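Local coordinates for aminoglycoside N(6')acetyltransferase (PDB 3F5B), which probably works as a GNAT-family acetyltransferase that, as an aminoglycoside N(6')-acetyltransferase, would transfer an acetyl group to the 6'-amino group of aminoglycoside antibiotics, at residues S47-D52 and F76-T81; H25-G30 and H66-D71; K18-S23 and K51-F56. All coordinates share one frame; numbering follows the deposited sequence. Where two conformers were deposited one is given.

Contact 1 of 3, residues S47-D52 and F76-T81; sequences SNTIKD and FAYLIT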
loop_
_atom_site.group_PDB
_atom_site.type_symbol
_atom_site.label_atom_id
_atom_site.label_comp_id
_atom_site.label_asym_id
_atom_site.label_seq_id
_atom_site.Cartn_x
_atom_site.Cartn_y
_atom_site.Cartn_z
ATOM N N SER A 47 6.697 -12.433 8.854
ATOM C CA SER A 47 7.290 -12.259 10.148
ATOM C C SER A 47 7.552 -10.788 10.448
ATOM O O SER A 47 7.136 -10.293 11.496
ATOM C CB SER A 47 8.606 -13.047 10.223
ATOM O OG SER A 47 9.055 -12.970 11.549
ATOM N N ASN A 48 8.229 -10.095 9.533
ATOM C CA ASN A 48 8.486 -8.657 9.677
ATOM C C ASN A 48 7.205 -7.831 9.841
ATOM O O ASN A 48 7.164 -6.907 10.660
ATOM C CB ASN A 48 9.267 -8.098 8.493
ATOM C CG ASN A 48 10.667 -8.662 8.374
ATOM O OD1 ASN A 48 11.291 -9.095 9.357
ATOM N ND2 ASN A 48 11.193 -8.625 7.152
ATOM N N THR A 49 6.179 -8.165 9.038
ATOM C CA THR A 49 4.871 -7.536 9.108
ATOM C C THR A 49 4.202 -7.666 10.465
ATOM O O THR A 49 3.784 -6.660 11.060
ATOM C CB THR A 49 3.984 -8.028 7.963
ATOM O OG1 THR A 49 4.600 -7.608 6.749
ATOM C CG2 THR A 49 2.596 -7.384 8.007
ATOM N N ILE A 50 4.174 -8.891 10.983
ATOM C CA ILE A 50 3.576 -9.160 12.273
ATOM C C ILE A 50 4.296 -8.385 13.377
ATOM O O ILE A 50 3.643 -7.753 14.186
ATOM C CB ILE A 50 3.562 -10.691 12.566
ATOM C CG1 ILE A 50 2.563 -11.405 11.642
ATOM C CG2 ILE A 50 3.301 -10.996 14.048
ATOM C CD1 ILE A 50 2.550 -12.935 11.809
ATOM N N LYS A 51 5.635 -8.437 13.386
ATOM C CA LYS A 51 6.452 -7.684 14.333
ATOM C C LYS A 51 6.150 -6.193 14.278
ATOM O O LYS A 51 5.919 -5.574 15.317
ATOM C CB LYS A 51 7.947 -7.921 14.066
ATOM C CG LYS A 51 8.932 -7.101 14.945
ATOM C CD LYS A 51 10.331 -7.760 15.046
ATOM C CE LYS A 51 11.255 -6.961 15.994
ATOM N NZ LYS A 51 12.385 -7.781 16.542
ATOM N N ASP A 52 6.137 -5.614 13.078
ATOM C CA ASP A 52 6.023 -4.163 12.989
ATOM C C ASP A 52 4.633 -3.714 13.398
ATOM O O ASP A 52 4.479 -2.654 13.991
ATOM C CB ASP A 52 6.349 -3.603 11.597
ATOM C CG ASP A 52 6.829 -2.149 11.658
ATOM O OD1 ASP A 52 7.917 -1.926 12.232
ATOM O OD2 ASP A 52 6.135 -1.233 11.145
ATOM N N PHE A 76 -11.794 -3.773 4.830
ATOM C CA PHE A 76 -11.556 -4.696 3.718
ATOM C C PHE A 76 -10.107 -4.749 3.237
ATOM O O PHE A 76 -9.767 -5.644 2.462
ATOM C CB PHE A 76 -12.508 -4.404 2.529
ATOM C CG PHE A 76 -12.151 -3.147 1.748
ATOM C CD1 PHE A 76 -11.290 -3.208 0.670
ATOM C CD2 PHE A 76 -12.673 -1.909 2.112
ATOM C CE1 PHE A 76 -10.926 -2.047 -0.062
ATOM C CE2 PHE A 76 -12.333 -0.737 1.401
ATOM C CZ PHE A 76 -11.444 -0.802 0.326
ATOM N N ALA A 77 -9.261 -3.788 3.651
ATOM C CA ALA A 77 -7.864 -3.796 3.215
ATOM C C ALA A 77 -6.934 -3.326 4.309
ATOM O O ALA A 77 -7.345 -2.609 5.232
ATOM C CB ALA A 77 -7.673 -2.895 1.942
ATOM N N TYR A 78 -5.666 -3.684 4.154
ATOM C CA TYR A 78 -4.618 -3.347 5.106
ATOM C C TYR A 78 -3.464 -2.751 4.289
ATOM O O TYR A 78 -3.060 -3.315 3.268
ATOM C CB TYR A 78 -4.194 -4.609 5.842
ATOM C CG TYR A 78 -2.909 -4.574 6.674
ATOM C CD1 TYR A 78 -2.697 -3.596 7.643
ATOM C CD2 TYR A 78 -1.940 -5.588 6.535
ATOM C CE1 TYR A 78 -1.503 -3.585 8.431
ATOM C CE2 TYR A 78 -0.760 -5.601 7.333
ATOM C CZ TYR A 78 -0.556 -4.596 8.266
ATOM O OH TYR A 78 0.591 -4.591 9.034
ATOM N N LEU A 79 -2.992 -1.586 4.730
ATOM C CA LEU A 79 -1.961 -0.838 4.012
ATOM C C LEU A 79 -0.872 -0.451 4.999
ATOM O O LEU A 79 -1.124 -0.232 6.212
ATOM C CB LEU A 79 -2.528 0.401 3.283
ATOM C CG LEU A 79 -3.836 0.264 2.472
ATOM C CD1 LEU A 79 -5.087 0.382 3.393
ATOM C CD2 LEU A 79 -3.936 1.309 1.352
ATOM N N ILE A 80 0.339 -0.364 4.465
ATOM C CA ILE A 80 1.553 -0.096 5.234
ATOM C C ILE A 80 2.352 0.962 4.467
ATOM O O ILE A 80 2.630 0.783 3.276
ATOM C CB ILE A 80 2.425 -1.362 5.395
ATOM C CG1 ILE A 80 1.608 -2.534 5.991
ATOM C CG2 ILE A 80 3.701 -1.050 6.295
ATOM C CD1 ILE A 80 2.420 -3.849 6.197
ATOM N N THR A 81 2.663 2.084 5.123
ATOM C CA THR A 81 3.436 3.144 4.474
ATOM C C THR A 81 4.693 3.494 5.277
ATOM O O THR A 81 4.694 3.432 6.501
ATOM C CB THR A 81 2.601 4.422 4.250
ATOM O OG1 THR A 81 2.158 4.937 5.508
ATOM C CG2 THR A 81 1.330 4.114 3.373
#

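Contact 2 of 3, residues H25-G30 and H66-D71; sequences HELVLG and HWIAYD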
loop_
_atom_site.group_PDB
_atom_site.type_symbol
_atom_site.label_atom_id
_atom_site.label_comp_id
_atom_site.label_asym_id
_atom_site.label_seq_id
_atom_site.Cartn_x
_atom_site.Cartn_y
_atom_site.Cartn_z
ATOM N N HIS A 25 -6.570 -5.351 15.649
ATOM C CA HIS A 25 -5.374 -6.175 15.577
ATOM C C HIS A 25 -5.657 -7.625 15.111
ATOM O O HIS A 25 -5.057 -8.109 14.131
ATOM C CB HIS A 25 -4.659 -6.206 16.938
ATOM C CG HIS A 25 -3.212 -6.608 16.853
ATOM N ND1 HIS A 25 -2.372 -6.596 17.946
ATOM C CD2 HIS A 25 -2.460 -7.033 15.806
ATOM C CE1 HIS A 25 -1.165 -6.990 17.578
ATOM N NE2 HIS A 25 -1.191 -7.261 16.283
ATOM N N GLU A 26 -6.568 -8.305 15.813
ATOM C CA GLU A 26 -6.878 -9.684 15.490
ATOM C C GLU A 26 -7.500 -9.822 14.102
ATOM O O GLU A 26 -7.167 -10.758 13.376
ATOM C CB GLU A 26 -7.716 -10.340 16.598
ATOM C CG GLU A 26 -6.959 -10.296 17.937
ATOM C CD GLU A 26 -7.466 -11.253 18.967
ATOM O OE1 GLU A 26 -8.679 -11.628 18.938
ATOM O OE2 GLU A 26 -6.640 -11.624 19.821
ATOM N N LEU A 27 -8.352 -8.865 13.718
ATOM C CA LEU A 27 -8.902 -8.824 12.344
ATOM C C LEU A 27 -7.818 -8.892 11.270
ATOM O O LEU A 27 -7.888 -9.714 10.329
ATOM C CB LEU A 27 -9.788 -7.583 12.129
ATOM C CG LEU A 27 -10.264 -7.279 10.692
ATOM C CD1 LEU A 27 -11.232 -8.317 10.190
ATOM C CD2 LEU A 27 -10.887 -5.886 10.583
ATOM N N VAL A 28 -6.824 -8.006 11.395
ATOM C CA VAL A 28 -5.758 -7.922 10.411
ATOM C C VAL A 28 -4.847 -9.150 10.515
ATOM O O VAL A 28 -4.417 -9.704 9.495
ATOM C CB VAL A 28 -4.958 -6.607 10.553
ATOM C CG1 VAL A 28 -3.687 -6.628 9.709
ATOM C CG2 VAL A 28 -5.862 -5.410 10.165
ATOM N N LEU A 29 -4.562 -9.599 11.736
ATOM C CA LEU A 29 -3.802 -10.849 11.883
ATOM C C LEU A 29 -4.439 -12.056 11.132
ATOM O O LEU A 29 -3.735 -12.843 10.463
ATOM C CB LEU A 29 -3.531 -11.159 13.362
ATOM C CG LEU A 29 -2.370 -10.371 14.005
ATOM C CD1 LEU A 29 -2.376 -10.633 15.507
ATOM C CD2 LEU A 29 -1.004 -10.741 13.412
ATOM N N GLY A 30 -5.758 -12.187 11.216
ATOM C CA GLY A 30 -6.453 -13.248 10.493
ATOM C C GLY A 30 -6.269 -13.026 8.998
ATOM O O GLY A 30 -5.918 -13.956 8.256
ATOM N N HIS A 66 0.662 1.837 9.875
ATOM C CA HIS A 66 -0.222 0.716 9.531
ATOM C C HIS A 66 -1.654 1.251 9.463
ATOM O O HIS A 66 -2.097 1.945 10.393
ATOM C CB HIS A 66 -0.075 -0.393 10.565
ATOM C CG HIS A 66 1.290 -1.024 10.551
ATOM N ND1 HIS A 66 1.530 -2.256 9.982
ATOM C CD2 HIS A 66 2.494 -0.554 10.957
ATOM C CE1 HIS A 66 2.823 -2.536 10.081
ATOM N NE2 HIS A 66 3.428 -1.518 10.666
ATOM N N TRP A 67 -2.328 0.947 8.358
ATOM C CA TRP A 67 -3.630 1.507 8.026
ATOM C C TRP A 67 -4.645 0.415 7.718
ATOM O O TRP A 67 -4.292 -0.736 7.352
ATOM C CB TRP A 67 -3.561 2.392 6.758
ATOM C CG TRP A 67 -2.549 3.472 6.750
ATOM C CD1 TRP A 67 -1.219 3.360 6.428
ATOM C CD2 TRP A 67 -2.779 4.844 7.042
ATOM N NE1 TRP A 67 -0.606 4.611 6.480
ATOM C CE2 TRP A 67 -1.546 5.531 6.861
ATOM C CE3 TRP A 67 -3.917 5.579 7.430
ATOM C CZ2 TRP A 67 -1.415 6.910 7.080
ATOM C CZ3 TRP A 67 -3.786 6.956 7.616
ATOM C CH2 TRP A 67 -2.547 7.608 7.438
ATOM N N ILE A 68 -5.918 0.810 7.828
ATOM C CA ILE A 68 -7.054 -0.042 7.464
ATOM C C ILE A 68 -7.985 0.796 6.561
ATOM O O ILE A 68 -8.205 1.984 6.826
ATOM C CB ILE A 68 -7.752 -0.656 8.743
ATOM C CG1 ILE A 68 -8.903 -1.633 8.397
ATOM C CG2 ILE A 68 -8.234 0.410 9.746
ATOM C CD1 ILE A 68 -9.211 -2.576 9.610
ATOM N N ALA A 69 -8.504 0.181 5.502
ATOM C CA ALA A 69 -9.457 0.841 4.581
ATOM C C ALA A 69 -10.844 0.326 4.871
ATOM O O ALA A 69 -11.021 -0.896 5.053
ATOM C CB ALA A 69 -9.091 0.518 3.139
ATOM N N TYR A 70 -11.828 1.235 4.864
ATOM C CA TYR A 70 -13.221 0.915 5.138
ATOM C C TYR A 70 -14.099 1.262 3.935
ATOM O O TYR A 70 -13.849 2.256 3.260
ATOM C CB TYR A 70 -13.734 1.732 6.334
ATOM C CG TYR A 70 -13.359 1.120 7.654
ATOM C CD1 TYR A 70 -12.072 1.283 8.184
ATOM C CD2 TYR A 70 -14.273 0.347 8.353
ATOM C CE1 TYR A 70 -11.716 0.694 9.409
ATOM C CE2 TYR A 70 -13.936 -0.245 9.564
ATOM C CZ TYR A 70 -12.658 -0.064 10.080
ATOM O OH TYR A 70 -12.359 -0.662 11.283
ATOM N N ASP A 71 -15.120 0.436 3.699
ATOM C CA ASP A 71 -16.189 0.763 2.767
ATOM C C ASP A 71 -17.415 0.911 3.681
ATOM O O ASP A 71 -17.987 -0.085 4.117
ATOM C CB ASP A 71 -16.357 -0.381 1.772
ATOM C CG ASP A 71 -17.489 -0.148 0.790
ATOM O OD1 ASP A 71 -17.795 1.033 0.472
ATOM O OD2 ASP A 71 -18.055 -1.157 0.336
#

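Contact 3 of 3, residues K18-S23 and K51-F56; sequences KQMNKS and KDLHEF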
loop_
_atom_site.group_PDB
_atom_site.type_symbol
_atom_site.label_atom_id
_atom_site.label_comp_id
_atom_site.label_asym_id
_atom_site.label_seq_id
_atom_site.Cartn_x
_atom_site.Cartn_y
_atom_site.Cartn_z
ATOM N N LYS A 18 -7.944 4.830 8.011
ATOM C CA LYS A 18 -7.480 5.236 9.337
ATOM C C LYS A 18 -6.284 4.435 9.754
ATOM O O LYS A 18 -6.133 3.299 9.359
ATOM C CB LYS A 18 -8.562 5.144 10.446
ATOM C CG LYS A 18 -9.875 4.438 10.145
ATOM C CD LYS A 18 -10.931 5.415 9.549
ATOM C CE LYS A 18 -11.931 6.091 10.593
ATOM N NZ LYS A 18 -11.644 7.572 10.949
ATOM N N GLN A 19 -5.459 5.031 10.605
ATOM C CA GLN A 19 -4.402 4.297 11.235
ATOM C C GLN A 19 -5.032 3.226 12.100
ATOM O O GLN A 19 -6.093 3.414 12.695
ATOM C CB GLN A 19 -3.482 5.219 12.024
ATOM C CG GLN A 19 -2.646 6.060 11.068
ATOM C CD GLN A 19 -1.868 7.185 11.715
ATOM O OE1 GLN A 19 -1.722 7.248 12.932
ATOM N NE2 GLN A 19 -1.376 8.124 10.871
HETATM N N MSE A 20 -4.387 2.076 12.155
HETATM C CA MSE A 20 -4.833 0.947 12.959
HETATM C C MSE A 20 -4.883 1.277 14.440
HETATM O O MSE A 20 -4.028 2.025 14.933
HETATM C CB MSE A 20 -3.846 -0.200 12.761
HETATM C CG MSE A 20 -3.890 -0.806 11.383
HETATM SE SE MSE A 20 -5.357 -2.061 11.319
HETATM C CE MSE A 20 -4.716 -3.354 12.653
ATOM N N ASN A 21 -5.847 0.690 15.140
ATOM C CA ASN A 21 -5.845 0.674 16.600
ATOM C C ASN A 21 -5.956 -0.763 17.090
ATOM O O ASN A 21 -6.225 -1.684 16.297
ATOM C CB ASN A 21 -6.911 1.605 17.211
ATOM C CG ASN A 21 -8.332 1.174 16.906
ATOM O OD1 ASN A 21 -8.709 0.034 17.142
ATOM N ND2 ASN A 21 -9.136 2.100 16.399
ATOM N N LYS A 22 -5.705 -0.980 18.376
ATOM C CA LYS A 22 -5.658 -2.332 18.940
ATOM C C LYS A 22 -6.900 -3.155 18.689
ATOM O O LYS A 22 -6.827 -4.370 18.661
ATOM C CB LYS A 22 -5.411 -2.306 20.454
ATOM C CG LYS A 22 -3.980 -2.066 20.867
ATOM C CD LYS A 22 -3.920 -1.810 22.380
ATOM C CE LYS A 22 -2.540 -2.090 22.948
ATOM N NZ LYS A 22 -2.126 -3.506 22.669
ATOM N N SER A 23 -8.044 -2.506 18.536
ATOM C CA SER A 23 -9.281 -3.254 18.411
ATOM C C SER A 23 -9.379 -3.975 17.069
ATOM O O SER A 23 -10.223 -4.851 16.904
ATOM C CB SER A 23 -10.491 -2.356 18.637
ATOM O OG SER A 23 -10.568 -1.427 17.588
ATOM N N LYS A 51 5.635 -8.437 13.386
ATOM C CA LYS A 51 6.452 -7.684 14.333
ATOM C C LYS A 51 6.150 -6.193 14.278
ATOM O O LYS A 51 5.919 -5.574 15.317
ATOM C CB LYS A 51 7.947 -7.921 14.066
ATOM C CG LYS A 51 8.932 -7.101 14.945
ATOM C CD LYS A 51 10.331 -7.760 15.046
ATOM C CE LYS A 51 11.255 -6.961 15.994
ATOM N NZ LYS A 51 12.385 -7.781 16.542
ATOM N N ASP A 52 6.137 -5.614 13.078
ATOM C CA ASP A 52 6.023 -4.163 12.989
ATOM C C ASP A 52 4.633 -3.714 13.398
ATOM O O ASP A 52 4.479 -2.654 13.991
ATOM C CB ASP A 52 6.349 -3.603 11.597
ATOM C CG ASP A 52 6.829 -2.149 11.658
ATOM O OD1 ASP A 52 7.917 -1.926 12.232
ATOM O OD2 ASP A 52 6.135 -1.233 11.145
ATOM N N LEU A 53 3.623 -4.524 13.080
ATOM C CA LEU A 53 2.252 -4.175 13.416
ATOM C C LEU A 53 2.119 -4.120 14.926
ATOM O O LEU A 53 1.471 -3.218 15.478
ATOM C CB LEU A 53 1.249 -5.162 12.791
ATOM C CG LEU A 53 -0.234 -4.921 13.048
ATOM C CD1 LEU A 53 -0.708 -3.604 12.431
ATOM C CD2 LEU A 53 -1.063 -6.075 12.496
ATOM N N HIS A 54 2.731 -5.091 15.585
ATOM C CA HIS A 54 2.782 -5.124 17.034
ATOM C C HIS A 54 3.476 -3.881 17.647
ATOM O O HIS A 54 2.963 -3.293 18.622
ATOM C CB HIS A 54 3.488 -6.394 17.485
ATOM C CG HIS A 54 3.339 -6.666 18.946
ATOM N ND1 HIS A 54 4.115 -6.047 19.907
ATOM C CD2 HIS A 54 2.496 -7.486 19.614
ATOM C CE1 HIS A 54 3.758 -6.478 21.101
ATOM N NE2 HIS A 54 2.781 -7.354 20.949
ATOM N N GLU A 55 4.624 -3.484 17.084
ATOM C CA GLU A 55 5.349 -2.286 17.565
ATOM C C GLU A 55 4.483 -1.025 17.426
ATOM O O GLU A 55 4.348 -0.217 18.355
ATOM C CB GLU A 55 6.660 -2.090 16.805
ATOM C CG GLU A 55 7.728 -3.151 17.070
ATOM C CD GLU A 55 8.218 -3.129 18.511
ATOM O OE1 GLU A 55 8.632 -2.054 19.003
ATOM O OE2 GLU A 55 8.173 -4.197 19.144
ATOM N N PHE A 56 3.877 -0.902 16.256
ATOM C CA PHE A 56 2.954 0.186 15.958
ATOM C C PHE A 56 1.800 0.278 16.946
ATOM O O PHE A 56 1.468 1.375 17.404
ATOM C CB PHE A 56 2.396 0.034 14.549
ATOM C CG PHE A 56 1.549 1.199 14.121
ATOM C CD1 PHE A 56 2.159 2.399 13.680
ATOM C CD2 PHE A 56 0.168 1.124 14.177
ATOM C CE1 PHE A 56 1.390 3.506 13.306
ATOM C CE2 PHE A 56 -0.624 2.224 13.799
ATOM C CZ PHE A 56 -0.013 3.425 13.365
#

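Contact 1 of 3, residues S47-D52 and F76-T81
The phenol ring of Tyr-78 is met at its edge by Thr-49, whose methyl CG2 lies in the ring plane and not over either face. The two side chains approach from opposite directions, 3.6 Å apart at Thr-49 CG2 and Tyr-78 OH, with the ring carbon Tyr-78 CE2 at 3.9 Å from the same methyl. This is helix-on-sheet packing in the GNAT fold: helix 43-57, the last helix before strand 65-71, rests on strand 74-84 of the central mixed sheet. Thr-49 can offer carbon to the strand because its CG2 stands anti to the backbone N, while OG1 (chi1 -63°) lies beside that nitrogen, where it hydrogen-bonds to Gly-45 O one helical turn back. That bond satisfies the hydroxyl and probably helps to hold chi1, and with it the position of CG2. The polar end of Tyr-78 is likewise engaged: its OH is hydrogen-bonded to His-66 ND1, while His-66 NE2 reaches Asp-52 OD2 on the same helix as Thr-49. Helix and strand are therefore bridged by this buried polar chain as well as by the sparse direct packing. The side chain of Ile-80, two residues along the strand, is about 7 Å from the bound cyclohexane, and its CD1 comes to 4.0 Å from Thr-49 CG2.

Contact 2 of 3, residues H25-G30 and H66-D71
Ile-68 points its ethyl branch at the helix through a first torsion that sets CG1 anti to the backbone N (chi1 -176°) and leaves CG2 in the crowded position between N and the carbonyl carbon. Leu-27 comes to meet it with CG also anti to its own nitrogen (chi1 171°), a turn at chi2 (68°) completing the placement of its two methyls. The side chains cross at about a right angle, and only their ends meet: Leu-27 CD2 is 3.8 Å from Ile-68 CD1. The same Ile-68 methyl has a looser neighbour in Val-28, whose CG2 stands 4.4 Å from Ile-68 CD1. One strand methyl is thus received by two consecutive helix residues, and the contact is wholly apolar. The backbones stay well apart, with 8.5 Å between Val-28 CA and Ile-68 CA, a gap bridged by the aliphatic groups. Leu-27 sits nearer the margin, partly exposed, whereas Val-28 and Ile-68 are buried. Beyond the two segments the packing is continued by Pro-75, which touches both Leu-27 and Ile-68, and by Tyr-78, which touches Val-28. Tyr-70 adds a polar tie, its OH being hydrogen-bonded to Gln-24 NE2 just ahead of the helix. In the GNAT fold this is the first helix, 25-31, laid on one face of the central sheet at strand 65-71. That strand runs antiparallel to both of its neighbours, 15-19 and 74-84, while Trp-67 meets Phe-119 of helix 109-123 edge-to-face and Val-28 leans on Leu-53 of helix 43-57.

Contact 3 of 3, residues K18-S23 and K51-F56
A backbone carbonyl facing the edge of an aromatic ring is the distinctive feature here: Met-20 O lies near the plane of the Phe-56 ring, 3.6 Å from Phe-56 CE2. The rim of the ring carries partial positive charge on its hydrogens, so the approach is probably mildly favourable electrostatically, although it is no conventional hydrogen bond. Gln-19 also comes to the ring edge, near the plane, with its CB 4.1 Å from Phe-56 CZ, and Met-20 CB stands 4.2 Å from Phe-56 CE2. The phenylalanine reaches the strand end and the loop because CG is anti to its backbone N (chi1 -174°), which carries the ring outward from the helix. Met-20, modelled as selenomethionine, is bent at both chi2 and chi3. Its CE lies 4.0 Å from Leu-53 CD1, the two side chains crossing at about a right angle; since Met-20 was deposited in two conformers, its side-chain contacts hold for the one described and are doubtful for the other. Immediately beyond, Ser-23 N bonds to Asn-21 OD1 at 3.0 Å; this fits an Asx turn, which remains doubtful because Asn-21 too has two conformers. The contact joins the end of edge strand 15-19, and the loop after it, to helix 43-57. Met-20 continues the sheet pairing through a backbone hydrogen bond to His-66 of strand 65-71, the His-66 ring meets that of Phe-56, and Val-28 of helix 25-31 touches both Met-20 and Leu-53.

Overall arrangement
Contacts 1 and 2 are buried, while contact 3 is partly buried at the outermost strand. Contacts 1 and 3 use successive turns of helix 43-57, which share Lys-51 and Asp-52; contact 2 brings in helix 25-31, so two helices are set on neighbouring strands 15-19, 65-71 and 74-84. Their chemistry differs: methyl against phenol edge in contact 1, purely aliphatic ends in contact 2, and in contact 3 a mix of aromatic edge against backbone oxygen and apolar side-chain packing. His-66 takes part in the surroundings of all three. Contact 1 approaches the cyclohexane most closely.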